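Local structure of rhamnose ABC transporter, periplasmic rhamnose-binding protein (Kribbella flavida, 4KVF) at residues A[165-170]-A[224-229]. The protein probably binds a sugar, likely rhamnose, outside the cell membrane as the solute-binding component of an ABC transporter. Residues are numbered along the deposited sequence; the frame is centred on the assembly and turned at random.
Sequences EIAVLS and PNLKVI
Ala-167 and Val-228 join neighbouring parallel strands in one lobe of a periplasmic-binding-protein fold, whose four-stranded sheet has 164-170 and 226-231 at its middle. The backbone evidence is two hydrogen bonds. Ala-167 N reaches Val-228 O at 3.1 Å, with the C=O...N angle a fairly straight 164°. Lys-227 N reaches Glu-165 O at 2.9 Å and is tilted out of the plane of that carbonyl. Val-228 O also takes a CA-H...O contact from Ile-166 CA at 3.3 Å, and Ala-167 O takes a longer one from Ile-229 CA.

Apolar contacts line both faces of the sheet. On one, Ile-166 and Val-228 run alongside each other with the same orientation: CG2 of Ile-166, placed beside its own backbone N, meets Val-228 CB at 3.8 Å. On the other, Leu-226 has CG anti to its N (chi1 -164°), and from there CD1 comes within 3.9 Å of Ala-167 CB; Leu-219 and Leu-220 of helix 209-222 pack on this face.

Polar side chains flank this end of the pairing. Lys-227 NZ hydrogen-bonds to the backbone carbonyls of Ala-160 and Ser-163, outside the pairing. The planes of the Glu-165 carboxylate and the Asn-225 amide are 78° apart, and OE1 meets Asn-225 CB at 3.8 Å, a van der Waals contact.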
ATOM      1  N   GLU A 165      -1.335  28.002  -0.945  1.00 37.75           N
ATOM      2  CA  GLU A 165      -2.380  27.219  -0.297  1.00 36.21           C
ATOM      3  C   GLU A 165      -2.542  25.829  -0.900  1.00 39.96           C
ATOM      4  O   GLU A 165      -2.453  25.642  -2.116  1.00 37.86           O
ATOM      5  CB  GLU A 165      -3.712  27.964  -0.344  1.00 38.00           C
ATOM      6  CG  GLU A 165      -3.643  29.354   0.258  1.00 40.08           C
ATOM      7  CD  GLU A 165      -4.944  30.115   0.120  1.00 44.54           C
ATOM      8  OE1 GLU A 165      -5.844  29.638  -0.602  1.00 44.22           O
ATOM      9  OE2 GLU A 165      -5.062  31.199   0.731  1.00 49.57           O
ATOM     10  N   ILE A 166      -2.771  24.854  -0.029  1.00 33.09           N
ATOM     11  CA  ILE A 166      -3.123  23.513  -0.456  1.00 31.10           C
ATOM     12  C   ILE A 166      -4.355  23.057   0.320  1.00 29.55           C
ATOM     13  O   ILE A 166      -4.636  23.572   1.406  1.00 31.11           O
ATOM     14  CB  ILE A 166      -1.945  22.516  -0.268  1.00 31.69           C
ATOM     15  CG1 ILE A 166      -1.627  22.312   1.208  1.00 32.60           C
ATOM     16  CG2 ILE A 166      -0.695  23.004  -1.013  1.00 33.00           C
ATOM     17  CD1 ILE A 166      -0.690  21.117   1.461  1.00 29.70           C
ATOM     18  N   ALA A 167      -5.100  22.105  -0.240  1.00 29.34           N
ATOM     19  CA  ALA A 167      -6.282  21.568   0.428  1.00 25.54           C
ATOM     20  C   ALA A 167      -6.257  20.072   0.243  1.00 25.43           C
ATOM     21  O   ALA A 167      -5.674  19.581  -0.710  1.00 28.71           O
ATOM     22  CB  ALA A 167      -7.544  22.148  -0.160  1.00 27.60           C
ATOM     23  N   VAL A 168      -6.865  19.343   1.167  1.00 22.94           N
ATOM     24  CA  VAL A 168      -6.937  17.897   1.045  1.00 23.75           C
ATOM     25  C   VAL A 168      -8.365  17.502   0.685  1.00 27.97           C
ATOM     26  O   VAL A 168      -9.320  18.055   1.229  1.00 29.75           O
ATOM     27  CB  VAL A 168      -6.506  17.210   2.366  1.00 22.85           C
ATOM     28  CG1 VAL A 168      -6.898  15.714   2.387  1.00 19.68           C
ATOM     29  CG2 VAL A 168      -5.005  17.404   2.588  1.00 23.95           C
ATOM     30  N   LEU A 169      -8.499  16.583  -0.271  1.00 26.31           N
ATOM     31  CA  LEU A 169      -9.767  15.927  -0.550  1.00 22.35           C
ATOM     32  C   LEU A 169      -9.645  14.483  -0.065  1.00 25.24           C
ATOM     33  O   LEU A 169      -8.944  13.661  -0.659  1.00 24.65           O
ATOM     34  CB  LEU A 169     -10.098  15.999  -2.051  1.00 23.45           C
ATOM     35  CG  LEU A 169     -11.328  15.233  -2.552  1.00 31.32           C
ATOM     36  CD1 LEU A 169     -12.586  15.695  -1.833  1.00 32.14           C
ATOM     37  CD2 LEU A 169     -11.501  15.410  -4.063  1.00 32.28           C
ATOM     38  N   SER A 170     -10.284  14.196   1.064  1.00 25.11           N
ATOM     39  CA  SER A 170     -10.098  12.912   1.720  1.00 24.53           C
ATOM     40  C   SER A 170     -11.226  11.943   1.391  1.00 30.78           C
ATOM     41  O   SER A 170     -12.041  12.194   0.498  1.00 27.05           O
ATOM     42  CB  SER A 170      -9.981  13.105   3.238  1.00 25.54           C
ATOM     43  OG  SER A 170      -9.550  11.904   3.869  1.00 23.42           O
ATOM     44  N   PRO A 224      -9.941  30.630  -4.287  1.00 49.20           N
ATOM     45  CA  PRO A 224      -9.437  31.090  -5.589  1.00 52.98           C
ATOM     46  C   PRO A 224      -7.912  31.091  -5.706  1.00 53.77           C
ATOM     47  O   PRO A 224      -7.389  31.101  -6.823  1.00 56.41           O
ATOM     48  CB  PRO A 224      -9.985  32.523  -5.703  1.00 59.60           C
ATOM     49  CG  PRO A 224     -10.400  32.907  -4.315  1.00 60.97           C
ATOM     50  CD  PRO A 224     -10.816  31.627  -3.648  1.00 50.93           C
ATOM     51  N   ASN A 225      -7.218  31.071  -4.571  1.00 52.22           N
ATOM     52  CA  ASN A 225      -5.759  31.117  -4.562  1.00 50.70           C
ATOM     53  C   ASN A 225      -5.138  29.735  -4.349  1.00 47.40           C
ATOM     54  O   ASN A 225      -3.937  29.611  -4.108  1.00 43.88           O
ATOM     55  CB  ASN A 225      -5.258  32.086  -3.488  1.00 56.80           C
ATOM     56  CG  ASN A 225      -5.692  33.515  -3.747  1.00 63.61           C
ATOM     57  OD1 ASN A 225      -6.288  34.164  -2.885  1.00 71.58           O
ATOM     58  ND2 ASN A 225      -5.396  34.013  -4.944  1.00 57.67           N
ATOM     59  N   LEU A 226      -5.965  28.702  -4.451  1.00 42.97           N
ATOM     60  CA  LEU A 226      -5.516  27.334  -4.221  1.00 38.14           C
ATOM     61  C   LEU A 226      -4.487  26.883  -5.263  1.00 41.68           C
ATOM     62  O   LEU A 226      -4.692  27.061  -6.464  1.00 41.14           O
ATOM     63  CB  LEU A 226      -6.720  26.397  -4.241  1.00 44.17           C
ATOM     64  CG  LEU A 226      -6.516  25.006  -3.663  1.00 37.25           C
ATOM     65  CD1 LEU A 226      -6.087  25.102  -2.212  1.00 36.08           C
ATOM     66  CD2 LEU A 226      -7.809  24.216  -3.789  1.00 39.39           C
ATOM     67  N   LYS A 227      -3.379  26.306  -4.805  1.00 37.44           N
ATOM     68  CA  LYS A 227      -2.355  25.820  -5.724  1.00 40.12           C
ATOM     69  C   LYS A 227      -2.425  24.310  -5.966  1.00 37.81           C
ATOM     70  O   LYS A 227      -2.157  23.836  -7.064  1.00 37.18           O
ATOM     71  CB  LYS A 227      -0.952  26.198  -5.229  1.00 47.75           C
ATOM     72  CG  LYS A 227      -0.552  27.639  -5.507  1.00 53.77           C
ATOM     73  CD  LYS A 227       0.960  27.747  -5.658  1.00 60.96           C
ATOM     74  CE  LYS A 227       1.448  29.184  -5.577  1.00 59.84           C
ATOM     75  NZ  LYS A 227       2.936  29.239  -5.442  1.00 63.30           N
ATOM     76  N   VAL A 228      -2.747  23.549  -4.927  1.00 37.92           N
ATOM     77  CA  VAL A 228      -2.723  22.097  -5.030  1.00 34.78           C
ATOM     78  C   VAL A 228      -3.880  21.490  -4.268  1.00 34.87           C
ATOM     79  O   VAL A 228      -4.154  21.889  -3.141  1.00 31.46           O
ATOM     80  CB  VAL A 228      -1.417  21.503  -4.443  1.00 33.08           C
ATOM     81  CG1 VAL A 228      -1.310  20.022  -4.775  1.00 30.92           C
ATOM     82  CG2 VAL A 228      -0.188  22.247  -4.972  1.00 39.14           C
ATOM     83  N   ILE A 229      -4.555  20.523  -4.884  1.00 30.55           N
ATOM     84  CA  ILE A 229      -5.456  19.648  -4.157  1.00 27.85           C
ATOM     85  C   ILE A 229      -4.721  18.330  -3.990  1.00 27.53           C
ATOM     86  O   ILE A 229      -4.263  17.756  -4.977  1.00 29.52           O
ATOM     87  CB  ILE A 229      -6.763  19.389  -4.928  1.00 32.14           C
ATOM     88  CG1 ILE A 229      -7.528  20.702  -5.129  1.00 33.56           C
ATOM     89  CG2 ILE A 229      -7.609  18.361  -4.188  1.00 30.02           C
ATOM     90  CD1 ILE A 229      -8.861  20.544  -5.822  1.00 36.13           C
TER